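Local structure of glycerol dehydratase (Clostridium butyricum, 1R9D) at residues A414-G419 with E423-Y428; K441-H446 with S535-G540; C504-I509 with G633-G638. The protein is a B12-independent glycerol dehydratase of the glycyl radical enzyme family, which probably removes water from glycerol by radical chemistry to give 3-hydroxypropionaldehyde. One frame throughout, in Å; residues are numbered along the deposited sequence.

Contact 1: A414-G419 with E423-Y428; sequences ALVSRG and EDARDY
Leu415 and Val416, neighbours in the last turn of helix 408-417, close on Ala425 in the short helix 422-426, and Leu415 also reaches on to Tyr428. The side-chain contacts are apolar. The methyl of Ala425 takes two of them: Val416 CG2 lies 3.7 Å from Ala425 CB, and Leu415 CB lies 3.9 Å from that same CB. The backbones come close at this point, with CA atoms of Leu415 and Ala425 5.8 Å apart, a spacing that the small alanine permits. Further out, Leu415 CD1 comes within 3.6 Å of Tyr428 CB, the two side chains crossing at about a right angle. Tyr428 has CG between its backbone N and carbonyl carbon (chi1 83°), which turns the ring away from residues 414-419 while CB stays against Leu415; its hydroxyl is hydrogen-bonded to Asp408.

Backbone bonds also form within each segment. Helix 408-417 stops in a Schellman motif at Gly419, whose phi is 114° and whose N bonds to Val416 O at 3.1 Å. In the other segment, Tyr428 N bonds to Ala425 O at 3.3 Å.

Two consecutive helices, 408-417 and 422-426, are thus joined by a short connection and packed through Leu415, Val416 and Ala425. Ala425 also rests on Ile412, one turn earlier in helix 408-417, and Tyr428 on Ile411 and Ile412; directly after Tyr428 the chain enters strand 429-431.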
loop_
_atom_site.group_PDB
_atom_site.type_symbol
_atom_site.label_atom_id
_atom_site.label_comp_id
_atom_site.label_asym_id
_atom_site.label_seq_id
_atom_site.Cartn_x
_atom_site.Cartn_y
_atom_site.Cartn_z
ATOM N N ALA A 414 -13.530 33.477 0.595
ATOM C CA ALA A 414 -12.631 32.641 -0.191
ATOM C C ALA A 414 -12.672 31.187 0.290
ATOM O O ALA A 414 -12.657 30.255 -0.518
ATOM C CB ALA A 414 -11.204 33.184 -0.110
ATOM N N LEU A 415 -12.724 30.992 1.604
ATOM C CA LEU A 415 -12.772 29.642 2.159
ATOM C C LEU A 415 -14.096 28.945 1.848
ATOM O O LEU A 415 -14.113 27.761 1.501
ATOM C CB LEU A 415 -12.547 29.677 3.677
ATOM C CG LEU A 415 -11.112 29.977 4.121
ATOM C CD1 LEU A 415 -11.042 30.080 5.652
ATOM C CD2 LEU A 415 -10.195 28.870 3.622
ATOM N N VAL A 416 -15.204 29.668 1.976
ATOM C CA VAL A 416 -16.507 29.073 1.688
ATOM C C VAL A 416 -16.545 28.672 0.220
ATOM O O VAL A 416 -17.153 27.666 -0.150
ATOM C CB VAL A 416 -17.670 30.051 1.976
ATOM C CG1 VAL A 416 -18.992 29.402 1.586
ATOM C CG2 VAL A 416 -17.690 30.423 3.451
ATOM N N SER A 417 -15.885 29.472 -0.611
ATOM C CA SER A 417 -15.819 29.208 -2.041
ATOM C C SER A 417 -15.097 27.880 -2.291
ATOM O O SER A 417 -15.380 27.182 -3.264
ATOM C CB SER A 417 -15.077 30.350 -2.743
ATOM O OG SER A 417 -14.961 30.107 -4.134
ATOM N N ARG A 418 -14.172 27.533 -1.399
ATOM C CA ARG A 418 -13.410 26.294 -1.523
ATOM C C ARG A 418 -14.080 25.076 -0.875
ATOM O O ARG A 418 -13.501 23.989 -0.844
ATOM C CB ARG A 418 -12.009 26.480 -0.929
ATOM C CG ARG A 418 -11.105 27.416 -1.723
ATOM C CD ARG A 418 -10.629 26.782 -3.029
ATOM N NE ARG A 418 -9.776 27.690 -3.799
ATOM C CZ ARG A 418 -9.168 27.368 -4.936
ATOM N NH1 ARG A 418 -9.316 26.150 -5.453
ATOM N NH2 ARG A 418 -8.403 28.265 -5.559
ATOM N N GLY A 419 -15.288 25.247 -0.345
ATOM C CA GLY A 419 -15.974 24.108 0.247
ATOM C C GLY A 419 -16.240 24.094 1.743
ATOM O O GLY A 419 -16.964 23.219 2.227
ATOM N N GLU A 423 -19.763 28.397 9.017
ATOM C CA GLU A 423 -19.365 28.269 10.416
ATOM C C GLU A 423 -17.876 27.937 10.524
ATOM O O GLU A 423 -17.148 28.555 11.303
ATOM C CB GLU A 423 -20.186 27.176 11.108
ATOM C CG GLU A 423 -20.267 27.334 12.619
ATOM C CD GLU A 423 -20.813 26.101 13.330
ATOM O OE1 GLU A 423 -21.755 25.466 12.802
ATOM O OE2 GLU A 423 -20.304 25.776 14.429
ATOM N N ASP A 424 -17.425 26.958 9.741
ATOM C CA ASP A 424 -16.019 26.559 9.761
ATOM C C ASP A 424 -15.108 27.670 9.239
ATOM O O ASP A 424 -14.047 27.920 9.802
ATOM C CB ASP A 424 -15.801 25.284 8.933
ATOM C CG ASP A 424 -16.223 24.019 9.671
ATOM O OD1 ASP A 424 -16.387 24.069 10.908
ATOM O OD2 ASP A 424 -16.373 22.966 9.014
ATOM N N ALA A 425 -15.521 28.335 8.162
ATOM C CA ALA A 425 -14.718 29.417 7.591
ATOM C C ALA A 425 -14.520 30.550 8.600
ATOM O O ALA A 425 -13.444 31.142 8.671
ATOM C CB ALA A 425 -15.378 29.958 6.317
ATOM N N ARG A 426 -15.555 30.845 9.382
ATOM C CA ARG A 426 -15.482 31.904 10.382
ATOM C C ARG A 426 -14.500 31.582 11.504
ATOM O O ARG A 426 -14.019 32.483 12.189
ATOM C CB ARG A 426 -16.864 32.168 10.991
ATOM C CG ARG A 426 -17.769 33.010 10.114
ATOM C CD ARG A 426 -19.160 33.140 10.707
ATOM N NE ARG A 426 -19.972 34.095 9.955
ATOM C CZ ARG A 426 -21.294 34.175 10.042
ATOM N NH1 ARG A 426 -21.953 33.355 10.846
ATOM N NH2 ARG A 426 -21.956 35.078 9.325
ATOM N N ASP A 427 -14.196 30.301 11.680
ATOM C CA ASP A 427 -13.289 29.876 12.743
ATOM C C ASP A 427 -11.876 29.583 12.226
ATOM O O ASP A 427 -11.133 28.815 12.829
ATOM C CB ASP A 427 -13.871 28.630 13.426
ATOM C CG ASP A 427 -13.210 28.326 14.758
ATOM O OD1 ASP A 427 -13.056 29.259 15.575
ATOM O OD2 ASP A 427 -12.857 27.147 14.991
ATOM N N TYR A 428 -11.497 30.216 11.123
ATOM C CA TYR A 428 -10.184 29.976 10.543
ATOM C C TYR A 428 -9.009 30.491 11.362
ATOM O O TYR A 428 -9.135 31.412 12.169
ATOM C CB TYR A 428 -10.104 30.583 9.132
ATOM C CG TYR A 428 -9.780 32.066 9.086
ATOM C CD1 TYR A 428 -8.454 32.515 9.084
ATOM C CD2 TYR A 428 -10.797 33.020 9.051
ATOM C CE1 TYR A 428 -8.154 33.873 9.045
ATOM C CE2 TYR A 428 -10.505 34.382 9.015
ATOM C CZ TYR A 428 -9.183 34.800 9.010
ATOM O OH TYR A 428 -8.896 36.144 8.946
#

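Contact 2: K441-H446 with S535-G540; sequences KTEGWH and SLQDGG
Glu443 lays its carboxylate against the aliphatic part of Leu536. The two oxygens divide the contact: Glu443 OE1 is 3.9 Å from Leu536 CG, and Glu443 OE2 is 3.9 Å from Leu536 CB. Extension followed by a kink produces this pose, CG standing opposite the backbone N (chi1 172°) before the chain bends at chi2 (65°). Beside it, Gln537 NE2 stands 4.0 Å from Glu443 OE2, a long approach in which amide and carboxylate planes are 90° apart; the amide's OE1 is used instead by the backbone N of Leu519. Within its own segment, Glu443 OE2 lies in the plane of the Trp445 indole, at its edge.

Leu536 and Gln537 are presented by a type I turn running from Leu536 to Gly539. Gly539 N bonds to Leu536 O at 3.1 Å, while Ser535 OG donates to Asp538 OD2 at 2.7 Å, meeting it from above the carboxylate plane. The first segment includes strand 442-443, which pairs in parallel with strand 543-551.

Chemically, Leu536 offers the buried carboxylate van der Waals contact, and the amide of Gln537 remains distant. Arg631, which Glu443 also touches, would probably help to balance a negative charge there.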
loop_
_atom_site.group_PDB
_atom_site.type_symbol
_atom_site.label_atom_id
_atom_site.label_comp_id
_atom_site.label_asym_id
_atom_site.label_seq_id
_atom_site.Cartn_x
_atom_site.Cartn_y
_atom_site.Cartn_z
ATOM N N LYS A 441 -9.668 20.074 11.314
ATOM C CA LYS A 441 -10.486 19.413 10.299
ATOM C C LYS A 441 -9.837 19.385 8.922
ATOM O O LYS A 441 -10.450 18.913 7.965
ATOM C CB LYS A 441 -11.833 20.126 10.162
ATOM C CG LYS A 441 -12.690 20.165 11.412
ATOM C CD LYS A 441 -14.076 20.698 11.066
ATOM C CE LYS A 441 -15.017 20.640 12.261
ATOM N NZ LYS A 441 -16.381 21.135 11.907
ATOM N N THR A 442 -8.590 19.842 8.831
ATOM C CA THR A 442 -7.916 19.956 7.537
ATOM C C THR A 442 -6.529 19.334 7.352
ATOM O O THR A 442 -5.715 19.311 8.273
ATOM C CB THR A 442 -7.754 21.461 7.183
ATOM O OG1 THR A 442 -8.976 22.155 7.464
ATOM C CG2 THR A 442 -7.386 21.649 5.720
ATOM N N GLU A 443 -6.284 18.831 6.144
ATOM C CA GLU A 443 -4.973 18.330 5.729
ATOM C C GLU A 443 -4.783 19.211 4.489
ATOM O O GLU A 443 -5.214 18.862 3.390
ATOM C CB GLU A 443 -4.996 16.849 5.333
ATOM C CG GLU A 443 -3.672 16.354 4.705
ATOM C CD GLU A 443 -2.477 16.380 5.670
ATOM O OE1 GLU A 443 -2.420 17.275 6.539
ATOM O OE2 GLU A 443 -1.581 15.514 5.549
ATOM N N GLY A 444 -4.151 20.366 4.677
ATOM C CA GLY A 444 -4.001 21.312 3.579
ATOM C C GLY A 444 -2.753 21.345 2.717
ATOM O O GLY A 444 -2.773 21.997 1.672
ATOM N N TRP A 445 -1.676 20.675 3.122
ATOM C CA TRP A 445 -0.451 20.691 2.314
ATOM C C TRP A 445 -0.204 22.137 1.841
ATOM O O TRP A 445 0.082 22.386 0.670
ATOM C CB TRP A 445 -0.621 19.743 1.111
ATOM C CG TRP A 445 -0.086 18.355 1.363
ATOM C CD1 TRP A 445 -0.294 17.579 2.471
ATOM C CD2 TRP A 445 0.822 17.630 0.530
ATOM N NE1 TRP A 445 0.444 16.418 2.384
ATOM C CE2 TRP A 445 1.140 16.426 1.204
ATOM C CE3 TRP A 445 1.407 17.882 -0.719
ATOM C CZ2 TRP A 445 2.020 15.479 0.669
ATOM C CZ3 TRP A 445 2.286 16.936 -1.253
ATOM C CH2 TRP A 445 2.582 15.751 -0.555
ATOM N N HIS A 446 -0.301 23.075 2.779
ATOM C CA HIS A 446 -0.177 24.510 2.500
ATOM C C HIS A 446 1.123 25.091 1.915
ATOM O O HIS A 446 1.176 26.285 1.594
ATOM C CB HIS A 446 -0.589 25.288 3.749
ATOM C CG HIS A 446 -2.008 25.039 4.171
ATOM N ND1 HIS A 446 -3.091 25.513 3.458
ATOM C CD2 HIS A 446 -2.520 24.360 5.224
ATOM C CE1 HIS A 446 -4.208 25.138 4.057
ATOM N NE2 HIS A 446 -3.890 24.438 5.130
ATOM N N SER A 535 -5.752 7.546 8.185
ATOM C CA SER A 535 -4.842 8.653 8.465
ATOM C C SER A 535 -5.062 9.892 7.600
ATOM O O SER A 535 -5.781 9.862 6.597
ATOM C CB SER A 535 -3.399 8.198 8.275
ATOM O OG SER A 535 -3.153 7.926 6.906
ATOM N N LEU A 536 -4.407 10.973 8.003
ATOM C CA LEU A 536 -4.455 12.244 7.292
ATOM C C LEU A 536 -3.882 12.002 5.895
ATOM O O LEU A 536 -4.419 12.483 4.900
ATOM C CB LEU A 536 -3.597 13.268 8.040
ATOM C CG LEU A 536 -4.163 14.528 8.701
ATOM C CD1 LEU A 536 -5.668 14.464 8.887
ATOM C CD2 LEU A 536 -3.439 14.716 10.026
ATOM N N GLN A 537 -2.792 11.240 5.830
ATOM C CA GLN A 537 -2.147 10.936 4.560
ATOM C C GLN A 537 -3.076 10.158 3.624
ATOM O O GLN A 537 -2.939 10.232 2.404
ATOM C CB GLN A 537 -0.863 10.129 4.789
ATOM C CG GLN A 537 0.239 10.870 5.548
ATOM C CD GLN A 537 -0.156 11.219 6.968
ATOM O OE1 GLN A 537 -0.770 10.415 7.665
ATOM N NE2 GLN A 537 0.205 12.416 7.409
ATOM N N ASP A 538 -4.020 9.418 4.198
ATOM C CA ASP A 538 -4.959 8.630 3.401
ATOM C C ASP A 538 -6.311 9.302 3.165
ATOM O O ASP A 538 -7.272 8.641 2.761
ATOM C CB ASP A 538 -5.168 7.257 4.045
ATOM C CG ASP A 538 -3.927 6.385 3.960
ATOM O OD1 ASP A 538 -3.515 6.053 2.825
ATOM O OD2 ASP A 538 -3.361 6.036 5.021
ATOM N N GLY A 539 -6.386 10.604 3.427
ATOM C CA GLY A 539 -7.620 11.345 3.198
ATOM C C GLY A 539 -8.638 11.420 4.325
ATOM O O GLY A 539 -9.794 11.783 4.092
ATOM N N GLY A 540 -8.228 11.086 5.547
ATOM C CA GLY A 540 -9.156 11.135 6.667
ATOM C C GLY A 540 -9.742 12.493 7.035
ATOM O O GLY A 540 -10.845 12.565 7.575
#

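Contact 3: C504-I509 with G633-G638; sequences CADNCI and GNFQPG
Phe635 meets both Asp506 and Asn507 with the far end of its ring, and it carries the whole contact for its segment. The chain approaches it through Gly633, whose N bonds to Asn629 OD1, and runs extended into Phe635. There CG lies opposite the carbonyl carbon (chi1 -87°), and the ring points at helix 484-516. Asn507 comes from the opposite direction and sets its oxygen in the ring plane at the edge: Asn507 OD1 is 3.4 Å from both Phe635 CE1 and CZ, so it straddles that side of the hexagon. The amide plane is turned 75° from the ring. Asp506 approaches obliquely, Asp506 OD1 lying 3.9 Å from Phe635 CE2, near the ring plane, with its carboxylate tilted only 27° from the ring. Two oxygens thus face the C-H rim, which is probably slightly positive. Both groups have stronger partners, Asp506 OD1 with Ser448 OG and Asn507 ND2 with Thr628 O, and these help to fix their orientation.

Beyond Phe635 the chain turns to other partners: Gln636 OE1 is hydrogen-bonded to Ser696 OG, and Pro637 packs on Tyr620 and Cys621.

Here the long helix 484-516 packs against the weakly bonded strand at about 634-635, which pairs in parallel with strand 543-551. Helix 607-624 covers Phe635 through Val624, and Pro196 of the second subunit packs on Asn507.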
loop_
_atom_site.group_PDB
_atom_site.type_symbol
_atom_site.label_atom_id
_atom_site.label_comp_id
_atom_site.label_asym_id
_atom_site.label_seq_id
_atom_site.Cartn_x
_atom_site.Cartn_y
_atom_site.Cartn_z
ATOM N N CYS A 504 1.919 17.229 -10.565
ATOM C CA CYS A 504 2.080 15.782 -10.666
ATOM C C CYS A 504 3.165 15.328 -9.689
ATOM O O CYS A 504 3.009 14.310 -9.014
ATOM C CB CYS A 504 2.454 15.374 -12.095
ATOM S SG CYS A 504 1.116 15.634 -13.293
ATOM N N ALA A 505 4.257 16.090 -9.609
ATOM C CA ALA A 505 5.354 15.763 -8.693
ATOM C C ALA A 505 4.837 15.777 -7.252
ATOM O O ALA A 505 5.151 14.882 -6.458
ATOM C CB ALA A 505 6.497 16.770 -8.854
ATOM N N ASP A 506 4.050 16.795 -6.918
ATOM C CA ASP A 506 3.467 16.907 -5.584
ATOM C C ASP A 506 2.619 15.674 -5.277
ATOM O O ASP A 506 2.697 15.113 -4.180
ATOM C CB ASP A 506 2.581 18.151 -5.489
ATOM C CG ASP A 506 3.321 19.357 -4.948
ATOM O OD1 ASP A 506 2.834 20.486 -5.156
ATOM O OD2 ASP A 506 4.374 19.178 -4.295
ATOM N N ASN A 507 1.809 15.252 -6.242
ATOM C CA ASN A 507 0.958 14.091 -6.025
ATOM C C ASN A 507 1.751 12.806 -5.783
ATOM O O ASN A 507 1.303 11.935 -5.037
ATOM C CB ASN A 507 -0.023 13.910 -7.190
ATOM C CG ASN A 507 -1.163 14.923 -7.151
ATOM O OD1 ASN A 507 -1.478 15.480 -6.096
ATOM N ND2 ASN A 507 -1.794 15.155 -8.300
ATOM N N CYS A 508 2.924 12.688 -6.402
ATOM C CA CYS A 508 3.760 11.506 -6.209
ATOM C C CYS A 508 4.330 11.493 -4.790
ATOM O O CYS A 508 4.452 10.434 -4.170
ATOM C CB CYS A 508 4.900 11.478 -7.235
ATOM S SG CYS A 508 4.361 11.146 -8.937
ATOM N N ILE A 509 4.671 12.674 -4.283
ATOM C CA ILE A 509 5.202 12.817 -2.933
ATOM C C ILE A 509 4.078 12.535 -1.936
ATOM O O ILE A 509 4.308 11.968 -0.864
ATOM C CB ILE A 509 5.751 14.245 -2.720
ATOM C CG1 ILE A 509 6.947 14.467 -3.648
ATOM C CG2 ILE A 509 6.164 14.461 -1.263
ATOM C CD1 ILE A 509 7.390 15.923 -3.713
ATOM N N GLY A 633 -8.767 16.034 -2.704
ATOM C CA GLY A 633 -8.888 17.472 -2.552
ATOM C C GLY A 633 -8.398 18.252 -3.759
ATOM O O GLY A 633 -7.724 17.707 -4.632
ATOM N N ASN A 634 -8.737 19.536 -3.803
ATOM C CA ASN A 634 -8.326 20.399 -4.904
ATOM C C ASN A 634 -7.073 21.188 -4.571
ATOM O O ASN A 634 -6.833 21.531 -3.412
ATOM C CB ASN A 634 -9.434 21.397 -5.237
ATOM C CG ASN A 634 -10.441 20.845 -6.217
ATOM O OD1 ASN A 634 -10.181 20.773 -7.421
ATOM N ND2 ASN A 634 -11.599 20.440 -5.708
ATOM N N PHE A 635 -6.270 21.462 -5.591
ATOM C CA PHE A 635 -5.079 22.280 -5.415
ATOM C C PHE A 635 -5.600 23.716 -5.354
ATOM O O PHE A 635 -6.626 24.038 -5.965
ATOM C CB PHE A 635 -4.135 22.156 -6.618
ATOM C CG PHE A 635 -3.165 21.017 -6.527
ATOM C CD1 PHE A 635 -3.599 19.695 -6.581
ATOM C CD2 PHE A 635 -1.803 21.269 -6.409
ATOM C CE1 PHE A 635 -2.687 18.640 -6.520
ATOM C CE2 PHE A 635 -0.879 20.222 -6.345
ATOM C CZ PHE A 635 -1.319 18.905 -6.401
ATOM N N GLN A 636 -4.918 24.568 -4.600
ATOM C CA GLN A 636 -5.294 25.974 -4.511
ATOM C C GLN A 636 -3.982 26.744 -4.476
ATOM O O GLN A 636 -3.067 26.393 -3.731
ATOM C CB GLN A 636 -6.136 26.258 -3.261
ATOM C CG GLN A 636 -5.540 25.771 -1.965
ATOM C CD GLN A 636 -6.373 26.162 -0.756
ATOM O OE1 GLN A 636 -7.371 26.883 -0.874
ATOM N NE2 GLN A 636 -5.960 25.696 0.417
ATOM N N PRO A 637 -3.872 27.801 -5.290
ATOM C CA PRO A 637 -2.649 28.603 -5.344
ATOM C C PRO A 637 -2.441 29.624 -4.235
ATOM O O PRO A 637 -3.386 30.131 -3.644
ATOM C CB PRO A 637 -2.750 29.267 -6.711
ATOM C CG PRO A 637 -4.233 29.545 -6.810
ATOM C CD PRO A 637 -4.843 28.243 -6.315
ATOM N N GLY A 638 -1.173 29.908 -3.963
ATOM C CA GLY A 638 -0.813 30.907 -2.978
ATOM C C GLY A 638 0.227 31.791 -3.651
ATOM O O GLY A 638 0.750 31.420 -4.704
#

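Contact 1 comes first along the chain, while contacts 2 and 3 interleave: segment 504-509 falls between the two segments of contact 2, and 633-638 follows both. Centres of contacts 2 and 3 are about 12 Å apart, those of 1 and 2 about 16 Å, and those of 1 and 3 about 20 Å. Contacts 2 and 3 reach the same sheet, and Trp445 CZ3 packs 3.5 Å from Asp506 O. A salt bridge ties contact 1 to contact 2, Asp424 OD1 to Lys441 NZ at 3.1 Å. Arg418 of contact 1 packs on residues 635-637 of contact 3. Each pair therefore touches, and the three buried contacts form one connected patch within the pyruvate formate lyase-like region.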